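Local structure of OxyA protein (Actinoplanes teichomyceticus, 5HH3) at residues R113-F118 with R351-L356; Y60-Q65 with V297-H302; I279-T284 with D327-T332. The protein probably catalyses phenolic coupling in glycopeptide antibiotic biosynthesis, acting as a heme-dependent cytochrome P450 that cyclises a peptide. One frame throughout, in Å; residues are numbered along the deposited sequence.

Contact 1. Residues R113-F118 with R351-L356; sequences RRMQKF and RSLAEL. With HEM (protoporphyrin IX containing Fe), chain G.
Met115 lies against the first turn of helix 351-368, its CG 3.4 Å from Ser352 OG and its SD 3.6 Å from Leu353 CA. Bends at chi2 (-60°) and chi3 lay SD against the backbone of Leu353 while CE turns back toward its own helix. One turn on, Leu356 CD2 settles 3.3 Å from Met115 O and also reaches the edge of the Phe118 ring, 4.0 Å from Phe118 CD2. Leu353 CD1 approaches the same ring obliquely, 3.9 Å from Phe118 CE2. No hydrogen bond joins the two segments; Ser352 OG instead bonds to Phe110 O, tying the helix start to the chain just ahead of helix 112-136. Leu353 works in two directions, for its other methyl faces the heme. Leu353 CD2 stands 3.7 Å from the heme vinyl carbon CBB. Ala354 CB borders the heme methyl CMC at 4.0 Å. The contact therefore backs the heme wall formed by the helix that follows the axial Cys348, the L helix of the P450 fold. The segments run nearly parallel, crossing at -26° with axes 10.0 Å apart, and Phe158 of helix 142-159 packs on both Met115 and Leu353.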
loop_
_atom_site.group_PDB
_atom_site.type_symbol
_atom_site.label_atom_id
_atom_site.label_comp_id
_atom_site.label_asym_id
_atom_site.label_seq_id
_atom_site.Cartn_x
_atom_site.Cartn_y
_atom_site.Cartn_z
ATOM N N ARG B 113 21.798 -16.689 -28.438
ATOM C CA ARG B 113 23.231 -16.932 -28.619
ATOM C C ARG B 113 24.054 -16.568 -27.387
ATOM O O ARG B 113 25.065 -17.206 -27.086
ATOM C CB ARG B 113 23.774 -16.172 -29.841
ATOM C CG ARG B 113 23.267 -16.698 -31.181
ATOM C CD ARG B 113 24.211 -16.344 -32.326
ATOM N NE ARG B 113 23.607 -16.614 -33.636
ATOM C CZ ARG B 113 24.228 -16.495 -34.815
ATOM N NH1 ARG B 113 25.503 -16.110 -34.890
ATOM N NH2 ARG B 113 23.565 -16.771 -35.938
ATOM N N ARG B 114 23.624 -15.534 -26.683
ATOM C CA ARG B 114 24.291 -15.118 -25.455
ATOM C C ARG B 114 24.161 -16.143 -24.319
ATOM O O ARG B 114 25.126 -16.392 -23.584
ATOM C CB ARG B 114 23.779 -13.743 -25.056
ATOM C CG ARG B 114 24.311 -12.662 -26.004
ATOM C CD ARG B 114 25.551 -12.035 -25.404
ATOM N NE ARG B 114 25.129 -11.492 -24.121
ATOM C CZ ARG B 114 25.888 -11.278 -23.054
ATOM N NH1 ARG B 114 27.212 -11.509 -23.074
ATOM N NH2 ARG B 114 25.290 -10.788 -21.954
ATOM N N MET B 115 22.984 -16.755 -24.202
ATOM C CA MET B 115 22.756 -17.793 -23.195
ATOM C C MET B 115 23.511 -19.099 -23.464
ATOM O O MET B 115 24.006 -19.722 -22.522
ATOM C CB MET B 115 21.255 -18.017 -23.000
ATOM C CG MET B 115 20.543 -16.766 -22.501
ATOM S SD MET B 115 21.167 -16.190 -20.904
ATOM C CE MET B 115 22.412 -14.964 -21.260
ATOM N N GLN B 116 23.654 -19.478 -24.734
ATOM C CA GLN B 116 24.508 -20.611 -25.121
ATOM C C GLN B 116 25.962 -20.437 -24.664
ATOM O O GLN B 116 26.589 -21.380 -24.201
ATOM C CB GLN B 116 24.511 -20.786 -26.637
ATOM C CG GLN B 116 23.195 -21.270 -27.234
ATOM C CD GLN B 116 23.110 -21.050 -28.747
ATOM O OE1 GLN B 116 24.098 -20.721 -29.406
ATOM N NE2 GLN B 116 21.911 -21.213 -29.295
ATOM N N LYS B 117 26.493 -19.229 -24.823
ATOM C CA LYS B 117 27.855 -18.914 -24.383
ATOM C C LYS B 117 28.050 -18.938 -22.869
ATOM O O LYS B 117 29.123 -19.277 -22.392
ATOM C CB LYS B 117 28.292 -17.558 -24.932
ATOM C CG LYS B 117 28.610 -17.622 -26.412
ATOM C CD LYS B 117 28.971 -16.268 -26.981
ATOM C CE LYS B 117 29.251 -16.384 -28.474
ATOM N NZ LYS B 117 28.055 -16.854 -29.239
ATOM N N PHE B 118 27.016 -18.557 -22.125
ATOM C CA PHE B 118 27.074 -18.493 -20.673
ATOM C C PHE B 118 26.920 -19.882 -20.013
ATOM O O PHE B 118 27.299 -20.058 -18.865
ATOM C CB PHE B 118 25.987 -17.519 -20.197
ATOM C CG PHE B 118 26.123 -17.062 -18.766
ATOM C CD1 PHE B 118 27.320 -16.533 -18.291
ATOM C CD2 PHE B 118 25.021 -17.093 -17.913
ATOM C CE1 PHE B 118 27.431 -16.099 -16.986
ATOM C CE2 PHE B 118 25.131 -16.659 -16.598
ATOM C CZ PHE B 118 26.340 -16.167 -16.140
ATOM N N ARG B 351 13.753 -14.137 -19.035
ATOM C CA ARG B 351 13.238 -15.506 -19.082
ATOM C C ARG B 351 14.343 -16.479 -19.480
ATOM O O ARG B 351 14.532 -17.506 -18.830
ATOM C CB ARG B 351 12.040 -15.649 -20.038
ATOM C CG ARG B 351 11.599 -17.095 -20.291
ATOM C CD ARG B 351 10.271 -17.172 -21.032
ATOM N NE ARG B 351 9.802 -18.550 -21.119
ATOM C CZ ARG B 351 8.573 -18.939 -21.455
ATOM N NH1 ARG B 351 7.614 -18.064 -21.740
ATOM N NH2 ARG B 351 8.288 -20.227 -21.478
ATOM N N SER B 352 15.082 -16.139 -20.526
ATOM C CA SER B 352 16.063 -17.051 -21.081
ATOM C C SER B 352 17.259 -17.285 -20.116
ATOM O O SER B 352 17.790 -18.389 -20.052
ATOM C CB SER B 352 16.513 -16.583 -22.471
ATOM O OG SER B 352 17.411 -15.488 -22.359
ATOM N N LEU B 353 17.663 -16.256 -19.379
ATOM C CA LEU B 353 18.637 -16.396 -18.300
ATOM C C LEU B 353 18.095 -17.267 -17.148
ATOM O O LEU B 353 18.779 -18.192 -16.698
ATOM C CB LEU B 353 19.073 -15.021 -17.769
ATOM C CG LEU B 353 20.050 -14.983 -16.592
ATOM C CD1 LEU B 353 21.319 -15.756 -16.902
ATOM C CD2 LEU B 353 20.422 -13.552 -16.237
ATOM N N ALA B 354 16.894 -16.960 -16.670
ATOM C CA ALA B 354 16.278 -17.746 -15.611
ATOM C C ALA B 354 16.199 -19.228 -16.003
ATOM O O ALA B 354 16.653 -20.077 -15.247
ATOM C CB ALA B 354 14.909 -17.215 -15.258
ATOM N N GLU B 355 15.706 -19.521 -17.207
ATOM C CA GLU B 355 15.566 -20.907 -17.656
ATOM C C GLU B 355 16.882 -21.642 -17.784
ATOM O O GLU B 355 16.934 -22.832 -17.483
ATOM C CB GLU B 355 14.794 -21.007 -18.971
ATOM C CG GLU B 355 13.311 -20.699 -18.797
ATOM C CD GLU B 355 12.518 -20.783 -20.090
ATOM O OE1 GLU B 355 11.283 -20.937 -20.028
ATOM O OE2 GLU B 355 13.106 -20.662 -21.178
ATOM N N LEU B 356 17.923 -20.954 -18.249
ATOM C CA LEU B 356 19.276 -21.528 -18.333
ATOM C C LEU B 356 19.797 -21.955 -16.954
ATOM O O LEU B 356 20.363 -23.039 -16.803
ATOM C CB LEU B 356 20.253 -20.524 -18.958
ATOM C CG LEU B 356 21.731 -20.919 -18.959
ATOM C CD1 LEU B 356 21.916 -22.211 -19.761
ATOM C CD2 LEU B 356 22.614 -19.811 -19.514
HETATM C CHA HEM G . 9.054 -9.107 -15.981
HETATM C CHB HEM G . 13.868 -9.518 -15.554
HETATM C CHC HEM G . 13.291 -13.949 -13.626
HETATM C CHD HEM G . 8.515 -13.537 -14.137
HETATM C C1A HEM G . 10.402 -8.838 -15.997
HETATM C C2A HEM G . 10.961 -7.585 -16.374
HETATM C C3A HEM G . 12.313 -7.703 -16.267
HETATM C C4A HEM G . 12.599 -9.023 -15.816
HETATM C CMA HEM G . 13.332 -6.627 -16.545
HETATM C CAA HEM G . 10.185 -6.364 -16.827
HETATM C CBA HEM G . 9.978 -6.446 -18.339
HETATM C CGA HEM G . 9.182 -5.294 -18.928
HETATM O O1A HEM G . 8.393 -4.601 -18.238
HETATM O O2A HEM G . 9.298 -5.028 -20.154
HETATM C C1B HEM G . 14.148 -10.770 -14.972
HETATM C C2B HEM G . 15.468 -11.244 -14.658
HETATM C C3B HEM G . 15.322 -12.500 -14.109
HETATM C C4B HEM G . 13.857 -12.765 -14.107
HETATM C CMB HEM G . 16.772 -10.511 -14.891
HETATM C CAB HEM G . 16.326 -13.486 -13.636
HETATM C CBB HEM G . 17.654 -13.414 -13.767
HETATM C C1C HEM G . 11.937 -14.249 -13.569
HETATM C C2C HEM G . 11.381 -15.446 -13.066
HETATM C C3C HEM G . 9.992 -15.327 -13.207
HETATM C C4C HEM G . 9.744 -14.045 -13.810
HETATM C CMC HEM G . 12.153 -16.611 -12.475
HETATM C CAC HEM G . 8.911 -16.285 -12.859
HETATM C CBC HEM G . 9.063 -17.519 -12.384
HETATM C C1D HEM G . 8.324 -12.268 -14.682
HETATM C C2D HEM G . 6.959 -11.770 -14.954
HETATM C C3D HEM G . 7.100 -10.538 -15.465
HETATM C C4D HEM G . 8.559 -10.301 -15.496
HETATM C CMD HEM G . 5.624 -12.439 -14.718
HETATM C CAD HEM G . 5.959 -9.628 -15.900
HETATM C CBD HEM G . 5.335 -8.799 -14.767
HETATM C CGD HEM G . 4.191 -7.918 -15.297
HETATM O O1D HEM G . 3.566 -7.129 -14.566
HETATM O O2D HEM G . 3.809 -7.940 -16.475
HETATM N NA HEM G . 11.417 -9.716 -15.673
HETATM N NB HEM G . 13.254 -11.712 -14.655
HETATM N NC HEM G . 10.944 -13.442 -14.048
HETATM N ND HEM G . 9.256 -11.369 -15.055
HETATM FE FE HEM G . 11.169 -11.534 -14.876
HETATM O O HOH W 1 11.066 -10.503 -13.045
#

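Contact 2. Residues Y60-Q65 with V297-H302; sequences YDEIRQ and VRIGDH
Ile299 turns its branched side chain to helix 60-68 and supplies most of the apolar contact, with Glu62 and Gln65, one helical turn apart, as its partners. Its CG2 methyl lies 3.7 Å from Glu62 CG and 3.8 Å from Glu62 CB, so the glutamate takes part through its methylenes. The bend at chi2 (77°) folds the Glu62 carboxylate back toward the start of its own helix, away from the isoleucine; the helix N-terminal end would probably favour its negative charge there. The other branch of Ile299 meets the Gln65 amide: CG1 is 3.9 Å from CD and 3.8 Å from NE2. Gln65 gets there fully extended, with CG anti to the backbone N (chi1 -172°); the two side chains approach from opposite directions, and Ile299 CG1 lies over a face of the Gln65 amide.

Polar groups approach without bonding. Gln65 NE2 lies 3.8 Å from Arg298 O, too far for a hydrogen bond, and no hydrogen bond or salt bridge crosses between the segments. Backbone bonds instead shape the strand side. Ile299 N donates to His302 O at 3.0 Å, and the return bond from His302 N to Ile299 O is weak; together they close a two-residue beta-hairpin turn in which Gly300 adopts a positive phi. Val297 pairs with Ile304 in the same small antiparallel sheet, and Ile304 also packs on Ile299.

The helix and strand segments run nearly antiparallel at 161°, joining the helix that corresponds to the P450 B helix to the small hairpin following the K-helix region. Ile299 is buried, whereas Gln65 is exposed, and its contact is made at the protein surface. Aliphatic portions of polar residues against one isoleucine imply an association held by van der Waals contact and burial of apolar surface, without any directional bond across it.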
loop_
_atom_site.group_PDB
_atom_site.type_symbol
_atom_site.label_atom_id
_atom_site.label_comp_id
_atom_site.label_asym_id
_atom_site.label_seq_id
_atom_site.Cartn_x
_atom_site.Cartn_y
_atom_site.Cartn_z
ATOM N N TYR B 60 -7.291 -18.103 -18.348
ATOM C CA TYR B 60 -6.068 -18.159 -19.180
ATOM C C TYR B 60 -6.124 -17.214 -20.383
ATOM O O TYR B 60 -5.217 -16.389 -20.601
ATOM C CB TYR B 60 -5.827 -19.600 -19.684
ATOM C CG TYR B 60 -4.415 -19.887 -20.113
ATOM C CD1 TYR B 60 -3.978 -19.668 -21.428
ATOM C CD2 TYR B 60 -3.509 -20.419 -19.210
ATOM C CE1 TYR B 60 -2.655 -19.938 -21.804
ATOM C CE2 TYR B 60 -2.201 -20.701 -19.571
ATOM C CZ TYR B 60 -1.781 -20.469 -20.863
ATOM O OH TYR B 60 -0.465 -20.786 -21.152
ATOM N N ASP B 61 -7.187 -17.328 -21.161
ATOM C CA ASP B 61 -7.318 -16.519 -22.364
ATOM C C ASP B 61 -7.613 -15.059 -22.045
ATOM O O ASP B 61 -7.165 -14.181 -22.762
ATOM C CB ASP B 61 -8.392 -17.077 -23.299
ATOM C CG ASP B 61 -8.017 -18.428 -23.868
ATOM O OD1 ASP B 61 -6.821 -18.717 -24.079
ATOM O OD2 ASP B 61 -8.936 -19.202 -24.116
ATOM N N GLU B 62 -8.357 -14.822 -20.973
ATOM C CA GLU B 62 -8.680 -13.469 -20.562
ATOM C C GLU B 62 -7.416 -12.746 -20.054
ATOM O O GLU B 62 -7.238 -11.554 -20.278
ATOM C CB GLU B 62 -9.784 -13.472 -19.497
ATOM C CG GLU B 62 -11.166 -13.887 -20.041
ATOM C CD GLU B 62 -11.336 -15.385 -20.262
ATOM O OE1 GLU B 62 -10.475 -16.199 -19.851
ATOM O OE2 GLU B 62 -12.353 -15.761 -20.857
ATOM N N ILE B 63 -6.545 -13.476 -19.368
ATOM C CA ILE B 63 -5.264 -12.909 -18.931
ATOM C C ILE B 63 -4.403 -12.558 -20.166
ATOM O O ILE B 63 -3.795 -11.499 -20.204
ATOM C CB ILE B 63 -4.502 -13.842 -17.979
ATOM C CG1 ILE B 63 -5.192 -13.854 -16.613
ATOM C CG2 ILE B 63 -3.040 -13.408 -17.839
ATOM C CD1 ILE B 63 -4.732 -14.992 -15.710
ATOM N N ARG B 64 -4.363 -13.432 -21.165
ATOM C CA ARG B 64 -3.628 -13.115 -22.404
ATOM C C ARG B 64 -4.225 -11.894 -23.126
ATOM O O ARG B 64 -3.498 -11.069 -23.672
ATOM C CB ARG B 64 -3.570 -14.321 -23.339
ATOM C CG ARG B 64 -2.679 -15.427 -22.789
ATOM C CD ARG B 64 -2.909 -16.737 -23.522
ATOM N NE ARG B 64 -2.638 -16.599 -24.942
ATOM C CZ ARG B 64 -1.548 -17.016 -25.598
ATOM N NH1 ARG B 64 -0.531 -17.642 -24.988
ATOM N NH2 ARG B 64 -1.478 -16.807 -26.919
ATOM N N GLN B 65 -5.546 -11.775 -23.092
ATOM C CA GLN B 65 -6.204 -10.596 -23.633
ATOM C C GLN B 65 -5.805 -9.316 -22.885
ATOM O O GLN B 65 -5.465 -8.310 -23.510
ATOM C CB GLN B 65 -7.716 -10.772 -23.573
ATOM C CG GLN B 65 -8.468 -9.689 -24.287
ATOM C CD GLN B 65 -9.970 -9.934 -24.316
ATOM O OE1 GLN B 65 -10.474 -10.985 -23.865
ATOM N NE2 GLN B 65 -10.694 -8.967 -24.858
ATOM N N VAL B 297 -13.282 -1.843 -21.791
ATOM C CA VAL B 297 -13.086 -3.104 -22.491
ATOM C C VAL B 297 -14.009 -4.183 -21.917
ATOM O O VAL B 297 -14.133 -4.335 -20.693
ATOM C CB VAL B 297 -11.590 -3.516 -22.466
ATOM C CG1 VAL B 297 -11.066 -3.603 -21.061
ATOM C CG2 VAL B 297 -11.342 -4.838 -23.196
ATOM N N ARG B 298 -14.652 -4.913 -22.819
ATOM C CA ARG B 298 -15.466 -6.071 -22.482
ATOM C C ARG B 298 -14.574 -7.297 -22.380
ATOM O O ARG B 298 -13.881 -7.626 -23.328
ATOM C CB ARG B 298 -16.517 -6.334 -23.548
ATOM C CG ARG B 298 -17.565 -5.262 -23.575
ATOM C CD ARG B 298 -18.854 -5.724 -24.231
ATOM N NE ARG B 298 -19.908 -4.834 -23.779
ATOM C CZ ARG B 298 -20.526 -4.925 -22.604
ATOM N NH1 ARG B 298 -20.250 -5.904 -21.735
ATOM N NH2 ARG B 298 -21.441 -4.024 -22.297
ATOM N N ILE B 299 -14.575 -7.933 -21.217
ATOM C CA ILE B 299 -13.800 -9.152 -20.981
ATOM C C ILE B 299 -14.616 -10.067 -20.092
ATOM O O ILE B 299 -15.184 -9.629 -19.097
ATOM C CB ILE B 299 -12.450 -8.886 -20.306
ATOM C CG1 ILE B 299 -11.572 -8.086 -21.263
ATOM C CG2 ILE B 299 -11.769 -10.206 -19.923
ATOM C CD1 ILE B 299 -10.170 -7.830 -20.789
ATOM N N GLY B 300 -14.607 -11.350 -20.435
ATOM C CA GLY B 300 -15.578 -12.286 -19.903
ATOM C C GLY B 300 -16.941 -11.721 -20.261
ATOM O O GLY B 300 -17.192 -11.271 -21.398
ATOM N N ASP B 301 -17.790 -11.687 -19.249
ATOM C CA ASP B 301 -19.128 -11.175 -19.360
ATOM C C ASP B 301 -19.205 -9.920 -18.460
ATOM O O ASP B 301 -20.155 -9.762 -17.684
ATOM C CB ASP B 301 -20.067 -12.290 -18.890
ATOM C CG ASP B 301 -21.518 -11.904 -18.959
ATOM O OD1 ASP B 301 -21.907 -11.213 -19.928
ATOM O OD2 ASP B 301 -22.257 -12.289 -18.021
ATOM N N HIS B 302 -18.177 -9.061 -18.553
ATOM C CA HIS B 302 -18.036 -7.879 -17.717
ATOM C C HIS B 302 -17.555 -6.695 -18.523
ATOM O O HIS B 302 -16.862 -6.861 -19.521
ATOM C CB HIS B 302 -17.023 -8.130 -16.589
ATOM C CG HIS B 302 -17.576 -8.907 -15.441
ATOM N ND1 HIS B 302 -18.584 -8.419 -14.635
ATOM C CD2 HIS B 302 -17.275 -10.141 -14.967
ATOM C CE1 HIS B 302 -18.874 -9.314 -13.707
ATOM N NE2 HIS B 302 -18.093 -10.364 -13.886
#

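Contact 3. Residues I279-T284 with D327-T332; sequences IRYLTT and DRFDIT
The Tyr281 ring receives Phe329 CB over the centre of one face, 3.7 Å from the centroid and only 4° off the ring normal, a well-formed CH-pi contact. At the ring's edge, near its plane, sits Asp327 O. The guanidinium of Arg280, the arginine of the ExxR motif of the P450 K helix, in turn presents its edge to the loop, with Asp327 O in its plane. The Phe329 ring lies obliquely to the Tyr281 ring, the planes inclined at 41°, while the two side chains cross at about a right angle.

Glu277 is the glutamate of the motif; the loop 327-332 belongs to the meander region ahead of the heme-binding cysteine. Two nitrogens of Arg280 grip Asp327 end-on. NH1 makes a salt bridge to Asp327 OD1 at 2.8 Å, meeting the oxygen from above the carboxylate plane; the guanidinium and carboxylate planes are nearly perpendicular. NH2 donates to Asp327 O, also at 2.8 Å, in a fairly straight bond (164°) that comes from above the carbonyl plane. A bend at chi3 turns the guanidinium toward the loop after an otherwise extended start. Direct bonds to Glu277 OE1 (salt bridge with NH2) and Asn318 O (from NH1) help fix its rotation. In the second shell, Arg319 pairs with Asp327 OD2. This network of alternating charges would probably keep the buried arginine and aspartate ionised.

Beyond the helix end, Thr283 has a positive phi and its OG1 donates to Arg280 O at 2.7 Å. Further along the loop, Asp330 OD1 accepts from Thr332 N in an Asx turn and from Thr332 OG1 too. Water 2 bridges the two segments, accepting from Phe329 N at 2.8 Å and linked weakly to Tyr281 OH at 3.0 Å.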
loop_
_atom_site.group_PDB
_atom_site.type_symbol
_atom_site.label_atom_id
_atom_site.label_comp_id
_atom_site.label_asym_id
_atom_site.label_seq_id
_atom_site.Cartn_x
_atom_site.Cartn_y
_atom_site.Cartn_z
ATOM N N ILE B 279 8.021 -25.271 -13.957
ATOM C CA ILE B 279 7.655 -23.853 -13.919
ATOM C C ILE B 279 6.131 -23.647 -13.794
ATOM O O ILE B 279 5.682 -22.853 -12.962
ATOM C CB ILE B 279 8.213 -23.086 -15.143
ATOM C CG1 ILE B 279 9.737 -22.966 -15.029
ATOM C CG2 ILE B 279 7.561 -21.715 -15.239
ATOM C CD1 ILE B 279 10.464 -22.554 -16.296
ATOM N N ARG B 280 5.356 -24.356 -14.602
ATOM C CA ARG B 280 3.883 -24.302 -14.513
ATOM C C ARG B 280 3.373 -24.620 -13.108
ATOM O O ARG B 280 2.557 -23.885 -12.551
ATOM C CB ARG B 280 3.214 -25.288 -15.481
ATOM C CG ARG B 280 1.678 -25.209 -15.484
ATOM C CD ARG B 280 1.028 -26.450 -16.069
ATOM N NE ARG B 280 1.217 -27.628 -15.219
ATOM C CZ ARG B 280 0.464 -27.971 -14.172
ATOM N NH1 ARG B 280 -0.572 -27.233 -13.781
ATOM N NH2 ARG B 280 0.751 -29.080 -13.501
ATOM N N TYR B 281 3.835 -25.735 -12.565
ATOM C CA TYR B 281 3.356 -26.219 -11.269
ATOM C C TYR B 281 3.752 -25.277 -10.144
ATOM O O TYR B 281 2.917 -24.945 -9.320
ATOM C CB TYR B 281 3.873 -27.626 -10.992
ATOM C CG TYR B 281 3.297 -28.263 -9.745
ATOM C CD1 TYR B 281 1.983 -28.704 -9.715
ATOM C CD2 TYR B 281 4.066 -28.404 -8.600
ATOM C CE1 TYR B 281 1.444 -29.297 -8.574
ATOM C CE2 TYR B 281 3.549 -28.987 -7.461
ATOM C CZ TYR B 281 2.241 -29.439 -7.458
ATOM O OH TYR B 281 1.744 -30.021 -6.344
ATOM N N LEU B 282 5.002 -24.824 -10.127
ATOM C CA LEU B 282 5.482 -23.974 -9.035
ATOM C C LEU B 282 4.971 -22.529 -9.077
ATOM O O LEU B 282 4.656 -21.966 -8.021
ATOM C CB LEU B 282 7.015 -23.962 -8.962
ATOM C CG LEU B 282 7.692 -25.277 -8.573
ATOM C CD1 LEU B 282 9.196 -25.073 -8.476
ATOM C CD2 LEU B 282 7.133 -25.812 -7.265
ATOM N N THR B 283 4.954 -21.939 -10.274
ATOM C CA THR B 283 4.521 -20.537 -10.502
ATOM C C THR B 283 4.934 -19.606 -9.359
ATOM O O THR B 283 4.084 -19.135 -8.589
ATOM C CB THR B 283 2.985 -20.452 -10.766
ATOM O OG1 THR B 283 2.662 -21.301 -11.878
ATOM C CG2 THR B 283 2.558 -19.015 -11.089
ATOM N N THR B 284 6.243 -19.363 -9.246
ATOM C CA THR B 284 6.798 -18.674 -8.090
ATOM C C THR B 284 6.627 -17.139 -8.132
ATOM O O THR B 284 6.894 -16.480 -7.135
ATOM C CB THR B 284 8.289 -19.039 -7.870
ATOM O OG1 THR B 284 9.029 -18.839 -9.078
ATOM C CG2 THR B 284 8.417 -20.500 -7.432
ATOM N N ASP B 327 -4.105 -31.491 -13.184
ATOM C CA ASP B 327 -3.251 -30.403 -12.665
ATOM C C ASP B 327 -2.028 -30.852 -11.847
ATOM O O ASP B 327 -1.091 -30.058 -11.656
ATOM C CB ASP B 327 -4.088 -29.451 -11.813
ATOM C CG ASP B 327 -3.286 -28.279 -11.299
ATOM O OD1 ASP B 327 -2.797 -27.475 -12.136
ATOM O OD2 ASP B 327 -3.134 -28.181 -10.059
ATOM N N ARG B 328 -2.019 -32.105 -11.376
ATOM C CA ARG B 328 -0.937 -32.589 -10.518
ATOM C C ARG B 328 0.397 -32.558 -11.256
ATOM O O ARG B 328 0.445 -32.671 -12.496
ATOM C CB ARG B 328 -1.222 -33.998 -9.988
ATOM C CG ARG B 328 -2.349 -34.044 -8.966
ATOM C CD ARG B 328 -2.676 -35.475 -8.568
ATOM N NE ARG B 328 -3.940 -35.510 -7.821
ATOM C CZ ARG B 328 -4.791 -36.534 -7.777
ATOM N NH1 ARG B 328 -4.560 -37.660 -8.438
ATOM N NH2 ARG B 328 -5.911 -36.415 -7.068
ATOM N N PHE B 329 1.475 -32.357 -10.507
ATOM C CA PHE B 329 2.823 -32.331 -11.101
ATOM C C PHE B 329 3.097 -33.632 -11.855
ATOM O O PHE B 329 2.994 -34.704 -11.293
ATOM C CB PHE B 329 3.891 -32.117 -10.026
ATOM C CG PHE B 329 5.281 -32.102 -10.551
ATOM C CD1 PHE B 329 5.643 -31.222 -11.557
ATOM C CD2 PHE B 329 6.243 -32.981 -10.044
ATOM C CE1 PHE B 329 6.936 -31.198 -12.050
ATOM C CE2 PHE B 329 7.541 -32.961 -10.531
ATOM C CZ PHE B 329 7.889 -32.080 -11.543
ATOM N N ASP B 330 3.413 -33.508 -13.137
ATOM C CA ASP B 330 3.630 -34.662 -14.012
ATOM C C ASP B 330 4.714 -34.278 -15.002
ATOM O O ASP B 330 4.459 -33.628 -16.017
ATOM C CB ASP B 330 2.345 -35.064 -14.730
ATOM C CG ASP B 330 2.553 -36.196 -15.736
ATOM O OD1 ASP B 330 3.629 -36.815 -15.786
ATOM O OD2 ASP B 330 1.621 -36.460 -16.509
ATOM N N ILE B 331 5.926 -34.706 -14.688
ATOM C CA ILE B 331 7.105 -34.339 -15.441
ATOM C C ILE B 331 7.109 -34.838 -16.907
ATOM O O ILE B 331 7.889 -34.332 -17.715
ATOM C CB ILE B 331 8.368 -34.811 -14.673
ATOM C CG1 ILE B 331 9.595 -34.004 -15.090
ATOM C CG2 ILE B 331 8.591 -36.312 -14.827
ATOM C CD1 ILE B 331 10.665 -34.007 -14.021
ATOM N N THR B 332 6.252 -35.810 -17.241
ATOM C CA THR B 332 6.125 -36.338 -18.616
ATOM C C THR B 332 5.024 -35.653 -19.451
ATOM O O THR B 332 4.806 -36.040 -20.597
ATOM C CB THR B 332 5.799 -37.854 -18.622
ATOM O OG1 THR B 332 4.457 -38.050 -18.169
ATOM C CG2 THR B 332 6.760 -38.661 -17.726
HETATM O O HOH W 2 0.932 -32.523 -7.806
#

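In the fold
From the N terminus, helix 60-68 comes first, and contact 2 closes the long loop from it to the hairpin at 297-302. Contact 1 opens later, at 113-118, and closes at 351-356, so the two cross. Contact 3 joins 279-284 to 327-332; it lies wholly within the span of contact 1 and also crosses contact 2, whose hairpin falls between its segments. Contacts 1 and 3 touch where Glu355 packs on Ile279, linking the helix after the axial cysteine to the ExxR helix. Contact 2 stands apart, its centre about 32 Å from that of contact 1, tying an early helix to the small hairpin sheet.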